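Local coordinates for SIS domain protein (Listeria monocytogenes str. 4b F2365, PDB 3FXA) that probably binds a phosphorylated sugar through its SIS domain and may act as a sugar-phosphate isomerase, though its substrate is not established, at residues C173-Y177 with M178-K182; V35-V38 with E39-E43; A165-D168 with A169-V172; D130-I133 with A134-D138. All blocks are in the same frame, centred on the assembly; numbering follows the deposited sequence.

Contact 1: residues C173-Y177 with M178-K182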
loop_
_atom_site.group_PDB
_atom_site.type_symbol
_atom_site.label_atom_id
_atom_site.label_comp_id
_atom_site.label_asym_id
_atom_site.label_seq_id
_atom_site.Cartn_x
_atom_site.Cartn_y
_atom_site.Cartn_z
ATOM N N CYS A 173 -25.652 4.421 5.955
ATOM C CA CYS A 173 -26.969 4.379 5.299
ATOM C C CYS A 173 -27.153 3.091 4.490
ATOM O O CYS A 173 -28.221 2.453 4.588
ATOM C CB CYS A 173 -27.223 5.599 4.447
ATOM S SG CYS A 173 -28.921 5.644 3.924
ATOM N N LEU A 174 -26.116 2.690 3.755
ATOM C CA LEU A 174 -26.130 1.408 2.998
ATOM C C LEU A 174 -26.396 0.151 3.845
ATOM O O LEU A 174 -27.068 -0.771 3.373
ATOM C CB LEU A 174 -24.831 1.240 2.148
ATOM C CG LEU A 174 -24.790 2.148 0.908
ATOM C CD1 LEU A 174 -23.351 2.245 0.349
ATOM C CD2 LEU A 174 -25.773 1.653 -0.179
HETATM N N MSE A 175 -25.931 0.115 5.095
HETATM C CA MSE A 175 -26.126 -1.066 5.959
HETATM C C MSE A 175 -27.616 -1.333 6.170
HETATM O O MSE A 175 -28.085 -2.469 6.058
HETATM C CB MSE A 175 -25.413 -0.892 7.287
HETATM C CG MSE A 175 -23.894 -0.875 7.146
HETATM SE SE MSE A 175 -22.964 -0.328 8.768
HETATM C CE MSE A 175 -23.359 -1.826 9.883
ATOM N N THR A 176 -28.346 -0.250 6.411
ATOM C CA THR A 176 -29.813 -0.314 6.562
ATOM C C THR A 176 -30.493 -0.517 5.196
ATOM O O THR A 176 -31.385 -1.383 5.074
ATOM C CB THR A 176 -30.366 0.927 7.308
ATOM O OG1 THR A 176 -29.835 0.949 8.643
ATOM C CG2 THR A 176 -31.902 0.864 7.381
ATOM N N TYR A 177 -30.072 0.246 4.175
ATOM C CA TYR A 177 -30.636 0.191 2.810
ATOM C C TYR A 177 -30.578 -1.215 2.229
ATOM O O TYR A 177 -31.523 -1.655 1.597
ATOM C CB TYR A 177 -29.881 1.152 1.856
ATOM C CG TYR A 177 -30.511 1.351 0.495
ATOM C CD1 TYR A 177 -30.310 0.428 -0.537
ATOM C CD2 TYR A 177 -31.281 2.484 0.214
ATOM C CE1 TYR A 177 -30.887 0.615 -1.799
ATOM C CE2 TYR A 177 -31.862 2.676 -1.043
ATOM C CZ TYR A 177 -31.666 1.736 -2.044
ATOM O OH TYR A 177 -32.257 1.952 -3.259
HETATM N N MSE A 178 -29.453 -1.889 2.438
HETATM C CA MSE A 178 -29.214 -3.239 1.882
HETATM C C MSE A 178 -29.509 -4.392 2.844
HETATM O O MSE A 178 -29.263 -5.559 2.477
HETATM C CB MSE A 178 -27.756 -3.337 1.434
HETATM C CG MSE A 178 -27.338 -2.246 0.457
HETATM SE SE MSE A 178 -25.551 -2.595 -0.161
HETATM C CE MSE A 178 -25.907 -4.050 -1.428
ATOM N N ASN A 179 -30.006 -4.095 4.054
ATOM C CA ASN A 179 -30.319 -5.112 5.079
ATOM C C ASN A 179 -29.074 -5.951 5.410
ATOM O O ASN A 179 -29.124 -7.180 5.447
ATOM C CB ASN A 179 -31.514 -5.986 4.632
ATOM C CG ASN A 179 -32.765 -5.172 4.336
ATOM O OD1 ASN A 179 -33.328 -5.254 3.242
ATOM N ND2 ASN A 179 -33.199 -4.383 5.306
ATOM N N TYR A 180 -27.947 -5.255 5.602
ATOM C CA TYR A 180 -26.667 -5.869 5.934
ATOM C C TYR A 180 -26.788 -6.498 7.325
ATOM O O TYR A 180 -27.418 -5.896 8.210
ATOM C CB TYR A 180 -25.539 -4.812 5.861
ATOM C CG TYR A 180 -24.155 -5.343 6.146
ATOM C CD1 TYR A 180 -23.566 -6.267 5.284
ATOM C CD2 TYR A 180 -23.405 -4.883 7.227
ATOM C CE1 TYR A 180 -22.285 -6.760 5.522
ATOM C CE2 TYR A 180 -22.104 -5.365 7.474
ATOM C CZ TYR A 180 -21.562 -6.314 6.605
ATOM O OH TYR A 180 -20.291 -6.829 6.785
ATOM N N THR A 181 -26.252 -7.712 7.506
ATOM C CA THR A 181 -26.396 -8.462 8.770
ATOM C C THR A 181 -25.114 -8.608 9.558
ATOM O O THR A 181 -24.001 -8.485 9.008
ATOM C CB THR A 181 -26.919 -9.909 8.538
ATOM O OG1 THR A 181 -25.925 -10.710 7.883
ATOM C CG2 THR A 181 -28.195 -9.893 7.721
ATOM N N LYS A 182 -25.283 -8.902 10.848
ATOM C CA LYS A 182 -24.162 -9.182 11.762
ATOM C C LYS A 182 -23.449 -10.459 11.306
ATOM O O LYS A 182 -22.235 -10.596 11.482
ATOM C CB LYS A 182 -24.650 -9.381 13.211
ATOM C CG LYS A 182 -25.256 -8.136 13.870
ATOM C CD LYS A 182 -25.846 -8.455 15.251
ATOM C CE LYS A 182 -26.531 -7.244 15.882
ATOM N NZ LYS A 182 -25.583 -6.154 16.226
HETATM O O HOH W 1 -27.791 -3.376 9.371
#
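M175 and Y180 meet where helix 157-177 ends in a Schellman motif, the turn that closes a helix with a residue of positive phi. Their backbones join first: Y180 N donates to M175 O at 2.8 Å, lying in the carbonyl plane. N179 N turns back to T176 O as well, but at 3.2 Å and from above the carbonyl plane, 72° out of it. N179 holds the left-handed conformation (phi 57°), which asparagine tolerates better than most residues with a side chain. Beside this turn the selenomethionine M175 crosses Y180 obliquely, its CG and its CE both 4.0 Å from CD2 of Y180. The bend at chi3 of M175 (68°) is what folds CE back to the ring. Within the same last turn, M178 N donates to L174 O, and the apolar M178 CG rests 4.2 Å from L174 CD2. Farther out, L174 packs on V38 and I41 of helix 31-43, Y180 on F185 and I188 of helix 182-188, and M175 on F152 of the second subunit. A water donates to Y180 O at 2.8 Å and only weakly to M175 O.

Contact 2: residues V35-V38 with E39-E43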
loop_
_atom_site.group_PDB
_atom_site.type_symbol
_atom_site.label_atom_id
_atom_site.label_comp_id
_atom_site.label_asym_id
_atom_site.label_seq_id
_atom_site.Cartn_x
_atom_site.Cartn_y
_atom_site.Cartn_z
ATOM N N VAL A 35 -28.353 10.728 -2.280
ATOM C CA VAL A 35 -29.312 9.654 -2.542
ATOM C C VAL A 35 -28.898 8.794 -3.745
ATOM O O VAL A 35 -28.897 7.553 -3.650
ATOM C CB VAL A 35 -30.735 10.216 -2.715
ATOM C CG1 VAL A 35 -31.687 9.112 -3.203
ATOM C CG2 VAL A 35 -31.190 10.848 -1.371
ATOM N N LYS A 36 -28.502 9.461 -4.836
ATOM C CA LYS A 36 -28.072 8.769 -6.061
ATOM C C LYS A 36 -26.858 7.891 -5.780
ATOM O O LYS A 36 -26.795 6.743 -6.246
ATOM C CB LYS A 36 -27.778 9.727 -7.222
ATOM C CG LYS A 36 -28.983 10.304 -7.951
ATOM C CD LYS A 36 -28.532 10.783 -9.349
ATOM C CE LYS A 36 -29.646 11.428 -10.157
ATOM N NZ LYS A 36 -29.208 11.686 -11.566
ATOM N N THR A 37 -25.934 8.392 -4.954
ATOM C CA THR A 37 -24.743 7.622 -4.592
ATOM C C THR A 37 -25.115 6.368 -3.791
ATOM O O THR A 37 -24.573 5.297 -4.054
ATOM C CB THR A 37 -23.712 8.527 -3.862
ATOM O OG1 THR A 37 -23.372 9.623 -4.738
ATOM C CG2 THR A 37 -22.459 7.776 -3.449
ATOM N N VAL A 38 -26.010 6.493 -2.805
ATOM C CA VAL A 38 -26.482 5.331 -2.043
ATOM C C VAL A 38 -27.146 4.287 -2.952
ATOM O O VAL A 38 -26.862 3.104 -2.830
ATOM C CB VAL A 38 -27.476 5.729 -0.922
ATOM C CG1 VAL A 38 -28.099 4.492 -0.256
ATOM C CG2 VAL A 38 -26.769 6.682 0.092
ATOM N N GLU A 39 -28.043 4.741 -3.829
ATOM C CA GLU A 39 -28.789 3.873 -4.753
ATOM C C GLU A 39 -27.854 3.172 -5.717
ATOM O O GLU A 39 -27.896 1.940 -5.851
ATOM C CB GLU A 39 -29.827 4.687 -5.544
ATOM C CG GLU A 39 -30.986 5.188 -4.705
ATOM C CD GLU A 39 -31.962 6.112 -5.461
ATOM O OE1 GLU A 39 -31.610 6.696 -6.509
ATOM O OE2 GLU A 39 -33.094 6.273 -4.982
ATOM N N LYS A 40 -26.991 3.968 -6.338
ATOM C CA LYS A 40 -26.024 3.451 -7.321
ATOM C C LYS A 40 -25.087 2.403 -6.714
ATOM O O LYS A 40 -24.834 1.376 -7.350
ATOM C CB LYS A 40 -25.207 4.585 -7.935
ATOM C CG LYS A 40 -24.500 4.232 -9.247
ATOM C CD LYS A 40 -25.481 4.233 -10.418
ATOM C CE LYS A 40 -24.804 3.890 -11.739
ATOM N NZ LYS A 40 -25.816 3.685 -12.813
ATOM N N ILE A 41 -24.567 2.658 -5.507
ATOM C CA ILE A 41 -23.641 1.723 -4.829
ATOM C C ILE A 41 -24.373 0.457 -4.379
ATOM O O ILE A 41 -23.845 -0.640 -4.529
ATOM C CB ILE A 41 -22.803 2.393 -3.715
ATOM C CG1 ILE A 41 -21.871 3.440 -4.337
ATOM C CG2 ILE A 41 -22.008 1.363 -2.871
ATOM C CD1 ILE A 41 -21.123 4.291 -3.273
ATOM N N ALA A 42 -25.603 0.598 -3.892
ATOM C CA ALA A 42 -26.446 -0.562 -3.553
ATOM C C ALA A 42 -26.725 -1.461 -4.771
ATOM O O ALA A 42 -26.713 -2.669 -4.641
ATOM C CB ALA A 42 -27.768 -0.110 -2.956
ATOM N N GLU A 43 -26.910 -0.846 -5.937
ATOM C CA GLU A 43 -27.203 -1.552 -7.204
ATOM C C GLU A 43 -25.953 -2.122 -7.896
ATOM O O GLU A 43 -26.065 -2.966 -8.790
ATOM C CB GLU A 43 -27.946 -0.600 -8.172
ATOM C CG GLU A 43 -29.370 -0.247 -7.695
ATOM C CD GLU A 43 -30.045 0.908 -8.443
ATOM O OE1 GLU A 43 -29.425 1.586 -9.289
ATOM O OE2 GLU A 43 -31.232 1.153 -8.148
#
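T37 and I41 make an apolar pair one helical turn apart, lying side by side and pointing the same way, with T37 CG2 3.7 Å from I41 CD1. The threonine methyl is anti to its own backbone N (OG1 at chi1 -58°), and this aims it down the helix at I41 while OG1 turns back to bond with A33 O. A beta-branched residue with one polar and one apolar arm thus serves a buried place: the hydroxyl is satisfied by the helix itself, and the methyl joins the core. V35 and E39 form the other pair, on a more open side. There CG1 of V35 comes 3.6 Å from E39 OE2, and the extended glutamate brings its methylene CG up to the V35 carbonyl oxygen, 3.3 Å from V35 O.

Four successive backbone bonds of the i to i+4 kind make this a regular stretch of alpha-helix 31-43, which packs beside the parallel sheet of the SIS domain. E39 N donates to V35 O at 2.9 Å, with an N-H...O angle of 167°, and A42 N reaches V38 O at 3.0 Å.

Packing beyond the helix follows its faces. T37 touches I123 and F141 of the sheet, V38 and I41 touch L174 of helix 157-177, and V35 and V38 meet I7 of the second subunit. K40, though exposed, lays its chain against T121 and I95 at the starts of two strands.

Contact 3: residues A165-D168 with A169-V172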
loop_
_atom_site.group_PDB
_atom_site.type_symbol
_atom_site.label_atom_id
_atom_site.label_comp_id
_atom_site.label_asym_id
_atom_site.label_seq_id
_atom_site.Cartn_x
_atom_site.Cartn_y
_atom_site.Cartn_z
ATOM N N ALA A 165 -16.228 11.755 6.360
ATOM C CA ALA A 165 -17.556 11.810 6.995
ATOM C C ALA A 165 -18.697 11.691 5.994
ATOM O O ALA A 165 -19.704 11.006 6.271
ATOM C CB ALA A 165 -17.716 13.094 7.784
ATOM N N SER A 166 -18.566 12.350 4.833
ATOM C CA SER A 166 -19.581 12.249 3.777
ATOM C C SER A 166 -19.838 10.782 3.377
ATOM O O SER A 166 -20.956 10.311 3.400
ATOM C CB SER A 166 -19.206 13.071 2.551
ATOM O OG SER A 166 -19.153 14.453 2.815
ATOM N N PHE A 167 -18.769 10.044 3.100
ATOM C CA PHE A 167 -18.912 8.630 2.728
ATOM C C PHE A 167 -19.216 7.712 3.929
ATOM O O PHE A 167 -19.890 6.694 3.754
ATOM C CB PHE A 167 -17.762 8.157 1.814
ATOM C CG PHE A 167 -17.896 8.675 0.417
ATOM C CD1 PHE A 167 -17.399 9.918 0.084
ATOM C CD2 PHE A 167 -18.616 7.966 -0.551
ATOM C CE1 PHE A 167 -17.548 10.441 -1.230
ATOM C CE2 PHE A 167 -18.787 8.474 -1.847
ATOM C CZ PHE A 167 -18.253 9.705 -2.198
ATOM N N ASP A 168 -18.796 8.082 5.142
ATOM C CA ASP A 168 -19.174 7.313 6.341
ATOM C C ASP A 168 -20.708 7.262 6.407
ATOM O O ASP A 168 -21.267 6.218 6.649
ATOM C CB ASP A 168 -18.600 7.930 7.645
ATOM C CG ASP A 168 -17.117 7.650 7.841
ATOM O OD1 ASP A 168 -16.588 6.710 7.237
ATOM O OD2 ASP A 168 -16.472 8.372 8.643
ATOM N N ALA A 169 -21.348 8.399 6.138
ATOM C CA ALA A 169 -22.820 8.508 6.156
ATOM C C ALA A 169 -23.422 7.654 5.045
ATOM O O ALA A 169 -24.369 6.908 5.279
ATOM C CB ALA A 169 -23.275 9.962 6.054
ATOM N N VAL A 170 -22.858 7.749 3.846
ATOM C CA VAL A 170 -23.299 6.910 2.731
ATOM C C VAL A 170 -23.225 5.437 3.133
ATOM O O VAL A 170 -24.222 4.681 2.983
ATOM C CB VAL A 170 -22.475 7.213 1.441
ATOM C CG1 VAL A 170 -22.693 6.152 0.341
ATOM C CG2 VAL A 170 -22.775 8.608 0.957
ATOM N N ILE A 171 -22.088 5.037 3.711
ATOM C CA ILE A 171 -21.845 3.656 4.097
ATOM C C ILE A 171 -22.759 3.134 5.199
ATOM O O ILE A 171 -23.318 2.037 5.088
ATOM C CB ILE A 171 -20.321 3.461 4.380
ATOM C CG1 ILE A 171 -19.567 3.538 3.054
ATOM C CG2 ILE A 171 -20.036 2.164 5.097
ATOM C CD1 ILE A 171 -18.075 3.651 3.221
ATOM N N VAL A 172 -22.924 3.929 6.255
ATOM C CA VAL A 172 -23.821 3.593 7.358
ATOM C C VAL A 172 -25.249 3.468 6.806
ATOM O O VAL A 172 -25.945 2.500 7.133
ATOM C CB VAL A 172 -23.753 4.625 8.491
ATOM C CG1 VAL A 172 -24.857 4.383 9.513
ATOM C CG2 VAL A 172 -22.389 4.583 9.195
#
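F167 and V170 are the side chains that meet directly, the ring standing oblique to the valine with CD2 4.4 Å from V170 CB. This is a loose apolar touch, because each points mainly into its surroundings: the F167 ring stacks with that of F141 and packs on L63 and F67, while V170 leans on T37 and V38. I171 lies a turn on from F167 along the helix, its CG1 3.2 Å from F167 O. Its chi1 of -70° places CG1 beside the backbone N, which brings it near the carbonyl oxygen of F167 that I171 N bonds at 2.8 Å. V172 repeats the pattern through CG2, 3.2 Å from D168 O, which also accepts from V172 N at 2.9 Å. D168 turns away from these apolar groups, and its OD1 forms a salt bridge with K62, which probably steadies a buried carboxylate that also has E18 of the second subunit close by. The small A165 and A169 let that subunit come near: its W15 donates from NE1 to A165 O and packs on A169. The result is a fully buried stretch of helix 157-177, with F167, V170 and I171 packed into its own subunit and A165, D168, A169 and V172 meeting the neighbour, characteristic of a core helix that also lies in a subunit interface.

Contact 4: residues D130-I133 with A134-D138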
loop_
_atom_site.group_PDB
_atom_site.type_symbol
_atom_site.label_atom_id
_atom_site.label_comp_id
_atom_site.label_asym_id
_atom_site.label_seq_id
_atom_site.Cartn_x
_atom_site.Cartn_y
_atom_site.Cartn_z
ATOM N N ASP A 130 -16.971 23.786 -11.309
ATOM C CA ASP A 130 -16.451 24.131 -12.647
ATOM C C ASP A 130 -15.169 23.347 -13.000
ATOM O O ASP A 130 -14.539 23.616 -14.027
ATOM C CB ASP A 130 -16.201 25.643 -12.724
ATOM C CG ASP A 130 -17.459 26.459 -12.393
ATOM O OD1 ASP A 130 -18.563 26.097 -12.862
ATOM O OD2 ASP A 130 -17.356 27.456 -11.654
ATOM N N SER A 131 -14.784 22.406 -12.134
ATOM C CA SER A 131 -13.628 21.534 -12.379
ATOM C C SER A 131 -13.960 20.433 -13.391
ATOM O O SER A 131 -15.129 20.086 -13.615
ATOM C CB SER A 131 -13.159 20.888 -11.069
ATOM O OG SER A 131 -14.101 19.949 -10.509
ATOM N N VAL A 132 -12.900 19.851 -13.960
ATOM C CA VAL A 132 -13.029 18.750 -14.921
ATOM C C VAL A 132 -13.713 17.540 -14.279
ATOM O O VAL A 132 -14.638 16.973 -14.859
ATOM C CB VAL A 132 -11.641 18.365 -15.516
ATOM C CG1 VAL A 132 -11.725 17.039 -16.289
ATOM C CG2 VAL A 132 -11.144 19.482 -16.386
ATOM N N ILE A 133 -13.278 17.190 -13.066
ATOM C CA ILE A 133 -13.827 16.065 -12.304
ATOM C C ILE A 133 -15.343 16.263 -12.058
ATOM O O ILE A 133 -16.116 15.342 -12.272
ATOM C CB ILE A 133 -13.003 15.813 -10.986
ATOM C CG1 ILE A 133 -11.648 15.194 -11.356
ATOM C CG2 ILE A 133 -13.774 14.925 -10.029
ATOM C CD1 ILE A 133 -10.683 14.922 -10.226
ATOM N N ALA A 134 -15.743 17.471 -11.657
ATOM C CA ALA A 134 -17.172 17.785 -11.452
ATOM C C ALA A 134 -17.968 17.721 -12.759
ATOM O O ALA A 134 -19.082 17.196 -12.777
ATOM C CB ALA A 134 -17.349 19.164 -10.792
ATOM N N LYS A 135 -17.385 18.234 -13.845
ATOM C CA LYS A 135 -18.064 18.285 -15.155
ATOM C C LYS A 135 -18.133 16.940 -15.888
ATOM O O LYS A 135 -19.125 16.648 -16.573
ATOM C CB LYS A 135 -17.437 19.343 -16.060
ATOM C CG LYS A 135 -17.715 20.791 -15.656
ATOM C CD LYS A 135 -17.098 21.708 -16.715
ATOM C CE LYS A 135 -17.391 23.169 -16.486
ATOM N NZ LYS A 135 -16.941 23.982 -17.657
ATOM N N GLU A 136 -17.088 16.127 -15.743
ATOM C CA GLU A 136 -17.022 14.809 -16.378
ATOM C C GLU A 136 -17.773 13.722 -15.607
ATOM O O GLU A 136 -18.121 12.694 -16.182
ATOM C CB GLU A 136 -15.553 14.383 -16.585
ATOM C CG GLU A 136 -14.763 15.287 -17.567
ATOM C CD GLU A 136 -15.265 15.231 -19.004
ATOM O OE1 GLU A 136 -15.845 14.211 -19.420
ATOM O OE2 GLU A 136 -15.078 16.230 -19.724
ATOM N N ALA A 137 -18.076 13.954 -14.331
ATOM C CA ALA A 137 -18.691 12.920 -13.512
ATOM C C ALA A 137 -20.114 12.605 -13.915
ATOM O O ALA A 137 -20.842 13.484 -14.361
ATOM C CB ALA A 137 -18.667 13.324 -12.034
ATOM N N ASP A 138 -20.503 11.349 -13.721
ATOM C CA ASP A 138 -21.907 10.926 -13.855
ATOM C C ASP A 138 -22.671 11.387 -12.606
ATOM O O ASP A 138 -23.862 11.692 -12.688
ATOM C CB ASP A 138 -21.997 9.423 -14.029
ATOM C CG ASP A 138 -21.317 8.961 -15.289
ATOM O OD1 ASP A 138 -21.644 9.510 -16.373
ATOM O OD2 ASP A 138 -20.441 8.084 -15.210
#
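S131 caps the start of a short helix, 132-136, whose first turn holds A134; K135 N donates to S131 O at 2.9 Å and E136 N to V132 O at 2.7 Å, while the closing bond from A137 N to I133 O is weak. As the N-cap, S131 accepts through OG from A134 N at 3.2 Å with an N-H...O angle of 158°. Chi1 of 67° sets OG between the backbone N and the carbonyl carbon, and from there it faces the first turn, while it also bonds to N128 O. Serine suits the place because its short hydroxyl can take up an amide that has no earlier helical carbonyl to bond. The methyl of A134 fits close against it, with CB 3.4 Å from S131 OG.

On the face toward helices 106-109 and 112-118, V132 and E136 run side by side, and V132 CG1 lies 3.7 Å from E136 CG. The methylene part of the glutamate does the touching, whereas the bend at chi2 (-66°) turns its carboxylate aside. K135 stretches back along the turn until its CE is 3.8 Å from D130 O, and NZ of K135 stays 5.5 Å from OD1 of D130, too far for a salt bridge.

Inward, I133 packs on L108 and L109, and A134 on T126 of strand 121-126. The capped turn is the helical link of a beta-alpha-beta unit, joining strand 121-126 to strand 139-142 of the parallel sheet.

In the fold
Along the chain the order is contact 2, contact 4, contact 3, contact 1. Contacts 3 and 1 adjoin on helix 157-177, the first in its buried middle and the second at its C-terminal end, their centres about 13 Å apart. Contact 2, on helix 31-43, packs against both, with centres about 12 Å from contact 3 and 13 Å from contact 1. Contact 4 lies apart on helix 132-136, its centre about 30 Å from that of contact 1, and across the five-stranded parallel sheet from the other three. The whole is thus an alpha-beta-alpha sandwich, as in other SIS domains. Contacts 1, 2 and 3 also touch the second subunit, whereas no other chain of the assembly touches contact 4.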